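Local coordinates for protein CD1-2 antigen (Gallus gallus, PDB 3DBX) that probably presents lipid antigens to T cells, as other CD1 molecules do, through an MHC class I-like domain carried on an immunoglobulin domain, at residues A[189-194]-A[272-277]; A[219-224]-A[267-272]; A[236-241]-A[251-256]. All blocks are in the same frame, centred on the assembly; numbering follows the deposited sequence.

Interaction 1 (A[189-194]-A[272-277]); sequences VPPMAV and CSLGDR
The puckered pyrrolidine rings of P190 and P191 are the surfaces that S273 and L274 pack against. S273 OG sits over one face of the P190 ring, 3.4 Å from P190 CB, while the methyl L274 CD2 reaches the edge of that ring at P190 CB, 3.8 Å away. The P191 ring is met at its CG-CD edge by the other methyl, which comes end-on, with L274 CD1 4.0 Å from P191 CG. In this immunoglobulin C1-set domain the pair of prolines leads into the first strand, and S273 and L274 belong to the loop before the last one. No hydrogen bond links the segments; between them there is only van der Waals contact, near the surface. P191 is fixed from elsewhere in the domain too, since its ring also packs on H271, on V211 and F214 of strand 204-214, and on L279. The hydroxyl of S273 is turned between its own backbone N and carbonyl carbon (chi1 71°); besides lying 3.1 Å from P190 CA, this OG atom is hydrogen-bonded to H271 ND1.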
loop_
_atom_site.group_PDB
_atom_site.type_symbol
_atom_site.label_atom_id
_atom_site.label_comp_id
_atom_site.label_asym_id
_atom_site.label_seq_id
_atom_site.Cartn_x
_atom_site.Cartn_y
_atom_site.Cartn_z
ATOM N N VAL A 189 9.203 0.431 -16.642
ATOM C CA VAL A 189 9.629 -0.950 -16.869
ATOM C C VAL A 189 8.425 -1.705 -17.445
ATOM O O VAL A 189 7.394 -1.785 -16.783
ATOM C CB VAL A 189 9.990 -1.654 -15.536
ATOM C CG1 VAL A 189 10.388 -3.036 -15.835
ATOM C CG2 VAL A 189 11.154 -0.913 -14.823
ATOM N N PRO A 190 8.499 -2.148 -18.722
ATOM C CA PRO A 190 7.323 -2.835 -19.308
ATOM C C PRO A 190 6.997 -4.201 -18.678
ATOM O O PRO A 190 7.918 -4.882 -18.182
ATOM C CB PRO A 190 7.674 -2.958 -20.799
ATOM C CG PRO A 190 8.722 -1.892 -21.034
ATOM C CD PRO A 190 9.536 -1.899 -19.716
ATOM N N PRO A 191 5.703 -4.611 -18.724
ATOM C CA PRO A 191 5.285 -5.872 -18.162
ATOM C C PRO A 191 5.712 -7.020 -19.040
ATOM O O PRO A 191 5.992 -6.805 -20.234
ATOM C CB PRO A 191 3.738 -5.747 -18.161
ATOM C CG PRO A 191 3.458 -4.910 -19.346
ATOM C CD PRO A 191 4.555 -3.874 -19.311
ATOM N N MET A 192 5.778 -8.221 -18.463
ATOM C CA MET A 192 5.873 -9.432 -19.275
ATOM C C MET A 192 4.679 -10.257 -18.861
ATOM O O MET A 192 4.205 -10.073 -17.763
ATOM C CB MET A 192 7.184 -10.201 -19.095
ATOM C CG MET A 192 7.558 -10.659 -17.735
ATOM S SD MET A 192 8.815 -12.010 -17.816
ATOM C CE MET A 192 7.764 -13.397 -18.297
ATOM N N ALA A 193 4.162 -11.120 -19.737
ATOM C CA ALA A 193 2.928 -11.861 -19.403
ATOM C C ALA A 193 2.991 -13.310 -19.880
ATOM O O ALA A 193 3.693 -13.646 -20.836
ATOM C CB ALA A 193 1.687 -11.156 -19.953
ATOM N N VAL A 194 2.293 -14.173 -19.161
ATOM C CA VAL A 194 2.246 -15.590 -19.490
ATOM C C VAL A 194 0.785 -16.004 -19.384
ATOM O O VAL A 194 0.052 -15.477 -18.531
ATOM C CB VAL A 194 3.179 -16.469 -18.594
ATOM C CG1 VAL A 194 4.684 -16.156 -18.841
ATOM C CG2 VAL A 194 2.846 -16.378 -17.082
ATOM N N CYS A 272 1.387 2.043 -19.992
ATOM C CA CYS A 272 1.925 3.264 -20.578
ATOM C C CYS A 272 3.388 3.107 -21.067
ATOM O O CYS A 272 3.795 3.790 -21.993
ATOM C CB CYS A 272 1.785 4.441 -19.602
ATOM S SG CYS A 272 2.827 4.304 -18.128
ATOM N N SER A 273 4.152 2.180 -20.473
ATOM C CA SER A 273 5.545 1.954 -20.909
ATOM C C SER A 273 5.653 1.307 -22.299
ATOM O O SER A 273 6.720 1.291 -22.922
ATOM C CB SER A 273 6.242 1.073 -19.897
ATOM O OG SER A 273 5.721 -0.258 -19.992
ATOM N N LEU A 274 4.527 0.786 -22.785
ATOM C CA LEU A 274 4.475 0.097 -24.063
ATOM C C LEU A 274 4.116 1.020 -25.209
ATOM O O LEU A 274 4.263 0.655 -26.377
ATOM C CB LEU A 274 3.482 -1.079 -23.968
ATOM C CG LEU A 274 3.755 -2.186 -22.947
ATOM C CD1 LEU A 274 2.499 -3.063 -22.730
ATOM C CD2 LEU A 274 4.867 -3.042 -23.430
ATOM N N GLY A 275 3.665 2.227 -24.887
ATOM C CA GLY A 275 3.188 3.155 -25.895
ATOM C C GLY A 275 1.954 2.617 -26.585
ATOM O O GLY A 275 1.065 2.056 -25.938
ATOM N N ASP A 276 1.930 2.725 -27.907
ATOM C CA ASP A 276 0.775 2.330 -28.704
ATOM C C ASP A 276 0.672 0.839 -28.938
ATOM O O ASP A 276 -0.380 0.358 -29.367
ATOM C CB ASP A 276 0.779 3.052 -30.049
ATOM C CG ASP A 276 0.264 4.470 -29.949
ATOM O OD1 ASP A 276 -0.168 4.886 -28.845
ATOM O OD2 ASP A 276 0.284 5.166 -30.973
ATOM N N ARG A 277 1.746 0.110 -28.653
ATOM C CA ARG A 277 1.748 -1.336 -28.814
ATOM C C ARG A 277 1.289 -2.037 -27.545
ATOM O O ARG A 277 1.725 -1.702 -26.459
ATOM C CB ARG A 277 3.136 -1.847 -29.212
ATOM C CG ARG A 277 3.421 -1.804 -30.716
ATOM C CD ARG A 277 4.370 -2.947 -31.127
ATOM N NE ARG A 277 3.674 -4.203 -31.424
ATOM C CZ ARG A 277 3.980 -5.398 -30.916
ATOM N NH1 ARG A 277 4.985 -5.550 -30.045
ATOM N NH2 ARG A 277 3.275 -6.460 -31.275
#

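Interaction 2 (A[219-224]-A[267-272]); sequences IAVTWL and CRVQHC
V221, C267 and V269 form the apolar centre of this strand pair, all on the face turned into the immunoglobulin sandwich. V221 CG1, anti to its N (chi1 178°), comes to 3.4 Å from C267 SG, the half-cystine bonded to C209. V221 and V269 lie side by side and point the same way, and V269 CG1 is pressed by I219 CD1 at 3.5 Å, tighter than usual for two carbons. W223 flanks the disulfide: C267 CB lies over one ring face, offset toward the rim, and C267 SG stands 4.9 Å from the centroid of the six-membered ring, a sulfur-aromatic contact above the face. This tryptophan against the disulfide is the classic core of the immunoglobulin fold. At the far end I219 CB meets the edge of the H271 ring in its plane.

Between the faces, the antiparallel backbones are joined by two hydrogen-bonded pairs, A220 with Q270 and T222 with R268; R268 N to T222 O is 2.8 Å and nearly straight at 174°. The side chains of these four residues lie on the other face, polar except for the A220 methyl, whose CB meets Q270 OE1. R268 bends at chi3 (74°), which brings its guanidinium beside L224, whose CD2 lies over one face, 3.7 Å from R268 NH2.

Strand 220-225 is flanked by 228-229 and strand 265-270 by 279-282, while strands 204-214 and 249-257 of the opposing sheet close over V221, W223 and I219.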
loop_
_atom_site.group_PDB
_atom_site.type_symbol
_atom_site.label_atom_id
_atom_site.label_comp_id
_atom_site.label_asym_id
_atom_site.label_seq_id
_atom_site.Cartn_x
_atom_site.Cartn_y
_atom_site.Cartn_z
ATOM N N ILE A 219 -2.443 -0.186 -15.073
ATOM C CA ILE A 219 -2.347 -1.168 -16.175
ATOM C C ILE A 219 -3.756 -1.654 -16.487
ATOM O O ILE A 219 -4.660 -1.579 -15.621
ATOM C CB ILE A 219 -1.415 -2.370 -15.766
ATOM C CG1 ILE A 219 -0.952 -3.194 -16.988
ATOM C CG2 ILE A 219 -2.069 -3.240 -14.686
ATOM C CD1 ILE A 219 0.048 -4.271 -16.601
ATOM N N ALA A 220 -3.981 -2.099 -17.725
ATOM C CA ALA A 220 -5.256 -2.707 -18.023
ATOM C C ALA A 220 -5.017 -4.004 -18.781
ATOM O O ALA A 220 -4.306 -4.028 -19.784
ATOM C CB ALA A 220 -6.153 -1.792 -18.786
ATOM N N VAL A 221 -5.617 -5.068 -18.272
ATOM C CA VAL A 221 -5.453 -6.416 -18.805
ATOM C C VAL A 221 -6.841 -6.891 -19.203
ATOM O O VAL A 221 -7.759 -6.914 -18.356
ATOM C CB VAL A 221 -4.909 -7.352 -17.745
ATOM C CG1 VAL A 221 -4.789 -8.770 -18.316
ATOM C CG2 VAL A 221 -3.547 -6.845 -17.215
ATOM N N THR A 222 -7.014 -7.223 -20.487
ATOM C CA THR A 222 -8.295 -7.704 -20.968
ATOM C C THR A 222 -8.120 -9.050 -21.681
ATOM O O THR A 222 -7.017 -9.412 -22.093
ATOM C CB THR A 222 -9.026 -6.676 -21.876
ATOM O OG1 THR A 222 -8.214 -6.366 -23.013
ATOM C CG2 THR A 222 -9.314 -5.350 -21.100
ATOM N N TRP A 223 -9.220 -9.790 -21.773
ATOM C CA TRP A 223 -9.248 -11.038 -22.500
ATOM C C TRP A 223 -9.889 -10.779 -23.812
ATOM O O TRP A 223 -10.818 -9.991 -23.891
ATOM C CB TRP A 223 -10.034 -12.068 -21.712
ATOM C CG TRP A 223 -9.200 -12.607 -20.579
ATOM C CD1 TRP A 223 -9.177 -12.163 -19.271
ATOM C CD2 TRP A 223 -8.250 -13.666 -20.665
ATOM N NE1 TRP A 223 -8.261 -12.893 -18.555
ATOM C CE2 TRP A 223 -7.688 -13.828 -19.384
ATOM C CE3 TRP A 223 -7.818 -14.502 -21.710
ATOM C CZ2 TRP A 223 -6.714 -14.777 -19.122
ATOM C CZ3 TRP A 223 -6.846 -15.452 -21.437
ATOM C CH2 TRP A 223 -6.298 -15.568 -20.176
ATOM N N LEU A 224 -9.386 -11.425 -24.854
ATOM C CA LEU A 224 -10.020 -11.354 -26.168
ATOM C C LEU A 224 -10.524 -12.750 -26.546
ATOM O O LEU A 224 -9.814 -13.743 -26.336
ATOM C CB LEU A 224 -9.050 -10.822 -27.226
ATOM C CG LEU A 224 -8.347 -9.469 -27.007
ATOM C CD1 LEU A 224 -7.098 -9.421 -27.869
ATOM C CD2 LEU A 224 -9.243 -8.330 -27.334
ATOM N N CYS A 267 -4.796 -12.963 -23.892
ATOM C CA CYS A 267 -4.688 -11.877 -22.918
ATOM C C CYS A 267 -4.027 -10.656 -23.587
ATOM O O CYS A 267 -2.989 -10.816 -24.210
ATOM C CB CYS A 267 -3.783 -12.371 -21.767
ATOM S SG CYS A 267 -3.712 -11.229 -20.432
ATOM N N ARG A 268 -4.631 -9.472 -23.476
ATOM C CA ARG A 268 -4.039 -8.250 -23.974
ATOM C C ARG A 268 -3.755 -7.296 -22.802
ATOM O O ARG A 268 -4.604 -7.109 -21.908
ATOM C CB ARG A 268 -4.939 -7.589 -25.036
ATOM C CG ARG A 268 -4.312 -6.297 -25.638
ATOM C CD ARG A 268 -4.870 -5.893 -26.971
ATOM N NE ARG A 268 -6.211 -5.319 -26.871
ATOM C CZ ARG A 268 -7.101 -5.292 -27.858
ATOM N NH1 ARG A 268 -6.823 -5.773 -29.067
ATOM N NH2 ARG A 268 -8.291 -4.774 -27.631
ATOM N N VAL A 269 -2.546 -6.736 -22.798
ATOM C CA VAL A 269 -2.057 -5.883 -21.700
ATOM C C VAL A 269 -1.729 -4.515 -22.249
ATOM O O VAL A 269 -0.943 -4.368 -23.197
ATOM C CB VAL A 269 -0.802 -6.459 -21.003
ATOM C CG1 VAL A 269 -0.516 -5.701 -19.741
ATOM C CG2 VAL A 269 -0.986 -7.923 -20.639
ATOM N N GLN A 270 -2.352 -3.507 -21.665
ATOM C CA GLN A 270 -2.120 -2.123 -22.059
ATOM C C GLN A 270 -1.392 -1.506 -20.845
ATOM O O GLN A 270 -1.791 -1.704 -19.686
ATOM C CB GLN A 270 -3.470 -1.463 -22.370
ATOM C CG GLN A 270 -3.476 0.098 -22.510
ATOM C CD GLN A 270 -4.900 0.680 -22.643
ATOM O OE1 GLN A 270 -5.879 0.118 -22.107
ATOM N NE2 GLN A 270 -5.026 1.777 -23.385
ATOM N N HIS A 271 -0.257 -0.859 -21.108
ATOM C CA HIS A 271 0.568 -0.238 -20.078
ATOM C C HIS A 271 1.263 0.940 -20.720
ATOM O O HIS A 271 1.653 0.872 -21.878
ATOM C CB HIS A 271 1.589 -1.239 -19.517
ATOM C CG HIS A 271 2.322 -0.714 -18.306
ATOM N ND1 HIS A 271 3.583 -0.170 -18.378
ATOM C CD2 HIS A 271 1.938 -0.599 -17.014
ATOM C CE1 HIS A 271 3.961 0.227 -17.171
ATOM N NE2 HIS A 271 2.984 -0.039 -16.321
ATOM N N CYS A 272 1.387 2.043 -19.992
ATOM C CA CYS A 272 1.925 3.264 -20.578
ATOM C C CYS A 272 3.388 3.107 -21.067
ATOM O O CYS A 272 3.795 3.790 -21.993
ATOM C CB CYS A 272 1.785 4.441 -19.602
ATOM S SG CYS A 272 2.827 4.304 -18.128
#

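Interaction 3 (A[236-241]-A[251-256]); sequences LSTGTV and LRSTLL
L236 overlaps L255 across a non-hydrogen-bonded pair, its CG 4.0 Å from L255 CD1, and its own CD2 swings back to lie 3.5 Å from T254 O. The two strands form a beta hairpin of the immunoglobulin domain and run almost exactly antiparallel, at 177°. S237 and T254 are the hydrogen-bonded pair next along: T254 N reaches S237 O in a short 2.6 Å bond, and S237 N returns one to T254 O. S253 OG, extended away from its N (chi1 -178°), adds a weak bond to S237 O, so that carbonyl has one strong donor and one weak one; the same OG is also reached, weakly, by W223 NE1 of the opposing sheet.

Farther on, G239 N still binds R252 O at 2.8 Å, although less straight (152°), and one water donates to this same oxygen while holding S237 OG weakly. Past G239 the backbones are bridged by a second water, which donates to T240 O and accepts from R252 N. L251 divides its methyls: CD1 makes the apolar contact, 3.8 Å from V241 CG2, and CD2 lies against the hydroxyl T238 OG1.

Strand 236-243 is the outermost of its four-stranded sheet within this chain, and strand 249-257 bonds on its other side to 204-214. L236, L251, S253 and L255 face strand 220-225 of the opposing sheet, while R252 touches an apolar side chain of another protein chain.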
loop_
_atom_site.group_PDB
_atom_site.type_symbol
_atom_site.label_atom_id
_atom_site.label_comp_id
_atom_site.label_asym_id
_atom_site.label_seq_id
_atom_site.Cartn_x
_atom_site.Cartn_y
_atom_site.Cartn_z
ATOM N N LEU A 236 -15.301 -13.614 -15.720
ATOM C CA LEU A 236 -14.045 -12.864 -15.836
ATOM C C LEU A 236 -13.671 -12.248 -14.488
ATOM O O LEU A 236 -14.461 -11.532 -13.880
ATOM C CB LEU A 236 -14.201 -11.756 -16.896
ATOM C CG LEU A 236 -13.022 -11.218 -17.721
ATOM C CD1 LEU A 236 -13.460 -9.898 -18.298
ATOM C CD2 LEU A 236 -11.817 -11.007 -16.912
ATOM N N SER A 237 -12.468 -12.524 -14.015
ATOM C CA SER A 237 -11.988 -11.901 -12.797
ATOM C C SER A 237 -10.609 -11.300 -13.048
ATOM O O SER A 237 -9.696 -11.975 -13.494
ATOM C CB SER A 237 -11.940 -12.925 -11.654
ATOM O OG SER A 237 -11.201 -12.433 -10.532
ATOM N N THR A 238 -10.467 -10.008 -12.802
ATOM C CA THR A 238 -9.127 -9.452 -12.819
ATOM C C THR A 238 -8.742 -9.175 -11.384
ATOM O O THR A 238 -9.526 -8.596 -10.620
ATOM C CB THR A 238 -8.977 -8.246 -13.748
ATOM O OG1 THR A 238 -7.668 -7.667 -13.553
ATOM C CG2 THR A 238 -10.105 -7.211 -13.518
ATOM N N GLY A 239 -7.580 -9.684 -10.996
ATOM C CA GLY A 239 -7.143 -9.598 -9.615
ATOM C C GLY A 239 -6.668 -8.202 -9.263
ATOM O O GLY A 239 -6.734 -7.258 -10.072
ATOM N N THR A 240 -6.178 -8.088 -8.037
ATOM C CA THR A 240 -5.668 -6.846 -7.517
ATOM C C THR A 240 -4.185 -6.846 -7.859
ATOM O O THR A 240 -3.590 -7.909 -8.060
ATOM C CB THR A 240 -5.913 -6.760 -5.997
ATOM O OG1 THR A 240 -7.314 -6.905 -5.735
ATOM C CG2 THR A 240 -5.485 -5.431 -5.436
ATOM N N VAL A 241 -3.617 -5.656 -7.979
ATOM C CA VAL A 241 -2.213 -5.504 -8.294
ATOM C C VAL A 241 -1.419 -5.784 -7.014
ATOM O O VAL A 241 -1.846 -5.388 -5.929
ATOM C CB VAL A 241 -1.941 -4.090 -8.837
ATOM C CG1 VAL A 241 -0.503 -3.909 -9.135
ATOM C CG2 VAL A 241 -2.744 -3.853 -10.151
ATOM N N LEU A 251 0.025 -8.799 -11.465
ATOM C CA LEU A 251 -1.446 -8.878 -11.485
ATOM C C LEU A 251 -1.731 -10.217 -12.160
ATOM O O LEU A 251 -0.947 -10.663 -13.018
ATOM C CB LEU A 251 -2.010 -7.740 -12.397
ATOM C CG LEU A 251 -3.505 -7.484 -12.551
ATOM C CD1 LEU A 251 -3.657 -6.087 -13.128
ATOM C CD2 LEU A 251 -4.088 -8.449 -13.532
ATOM N N ARG A 252 -2.847 -10.838 -11.793
ATOM C CA ARG A 252 -3.340 -12.048 -12.445
ATOM C C ARG A 252 -4.771 -11.737 -12.915
ATOM O O ARG A 252 -5.575 -11.229 -12.114
ATOM C CB ARG A 252 -3.409 -13.137 -11.376
ATOM C CG ARG A 252 -2.711 -14.474 -11.660
ATOM C CD ARG A 252 -2.789 -15.361 -10.347
ATOM N NE ARG A 252 -3.375 -16.695 -10.577
ATOM C CZ ARG A 252 -4.665 -17.016 -10.407
ATOM N NH1 ARG A 252 -5.554 -16.102 -10.014
ATOM N NH2 ARG A 252 -5.069 -18.261 -10.629
ATOM N N SER A 253 -5.094 -12.024 -14.183
ATOM C CA SER A 253 -6.482 -11.935 -14.656
ATOM C C SER A 253 -6.932 -13.333 -15.052
ATOM O O SER A 253 -6.115 -14.097 -15.524
ATOM C CB SER A 253 -6.604 -10.997 -15.857
ATOM O OG SER A 253 -7.981 -10.922 -16.252
ATOM N N THR A 254 -8.202 -13.688 -14.824
ATOM C CA THR A 254 -8.643 -15.034 -15.177
ATOM C C THR A 254 -9.974 -14.998 -15.873
ATOM O O THR A 254 -10.799 -14.095 -15.597
ATOM C CB THR A 254 -8.769 -16.002 -13.949
ATOM O OG1 THR A 254 -9.845 -15.604 -13.105
ATOM C CG2 THR A 254 -7.471 -16.104 -13.127
ATOM N N LEU A 255 -10.192 -15.987 -16.748
ATOM C CA LEU A 255 -11.434 -16.130 -17.501
ATOM C C LEU A 255 -11.870 -17.588 -17.456
ATOM O O LEU A 255 -11.110 -18.468 -17.876
ATOM C CB LEU A 255 -11.242 -15.712 -18.960
ATOM C CG LEU A 255 -12.474 -15.756 -19.887
ATOM C CD1 LEU A 255 -13.528 -14.768 -19.420
ATOM C CD2 LEU A 255 -12.108 -15.510 -21.343
ATOM N N LEU A 256 -13.077 -17.854 -16.961
ATOM C CA LEU A 256 -13.658 -19.196 -17.115
ATOM C C LEU A 256 -14.183 -19.444 -18.533
ATOM O O LEU A 256 -14.910 -18.622 -19.084
ATOM C CB LEU A 256 -14.751 -19.459 -16.086
ATOM C CG LEU A 256 -14.242 -19.534 -14.641
ATOM C CD1 LEU A 256 -15.321 -19.079 -13.645
ATOM C CD2 LEU A 256 -13.809 -20.955 -14.311
HETATM O O HOH W 1 -7.885 -12.802 -10.753
HETATM O O HOH W 2 -3.523 -10.304 -8.878
#

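In the fold
All three contacts belong to the immunoglobulin domain, on one side of the chain's centre. Along the chain they are nested: interaction 3 lies within the loop closed by interaction 2, which lies within that of interaction 1. Interactions 1 and 2 share C272, have centres about 9 Å apart and touch where P191 meets H271 and L274 meets V269. Interactions 2 and 3 sample the two sheets of the sandwich; with centres about 11 Å apart they meet across it, W223 against S253 and I219 against L251. Interactions 1 and 3, about 17 Å between centres, do not touch. Interaction 1 lies at the end of the sandwich where the chain enters the domain.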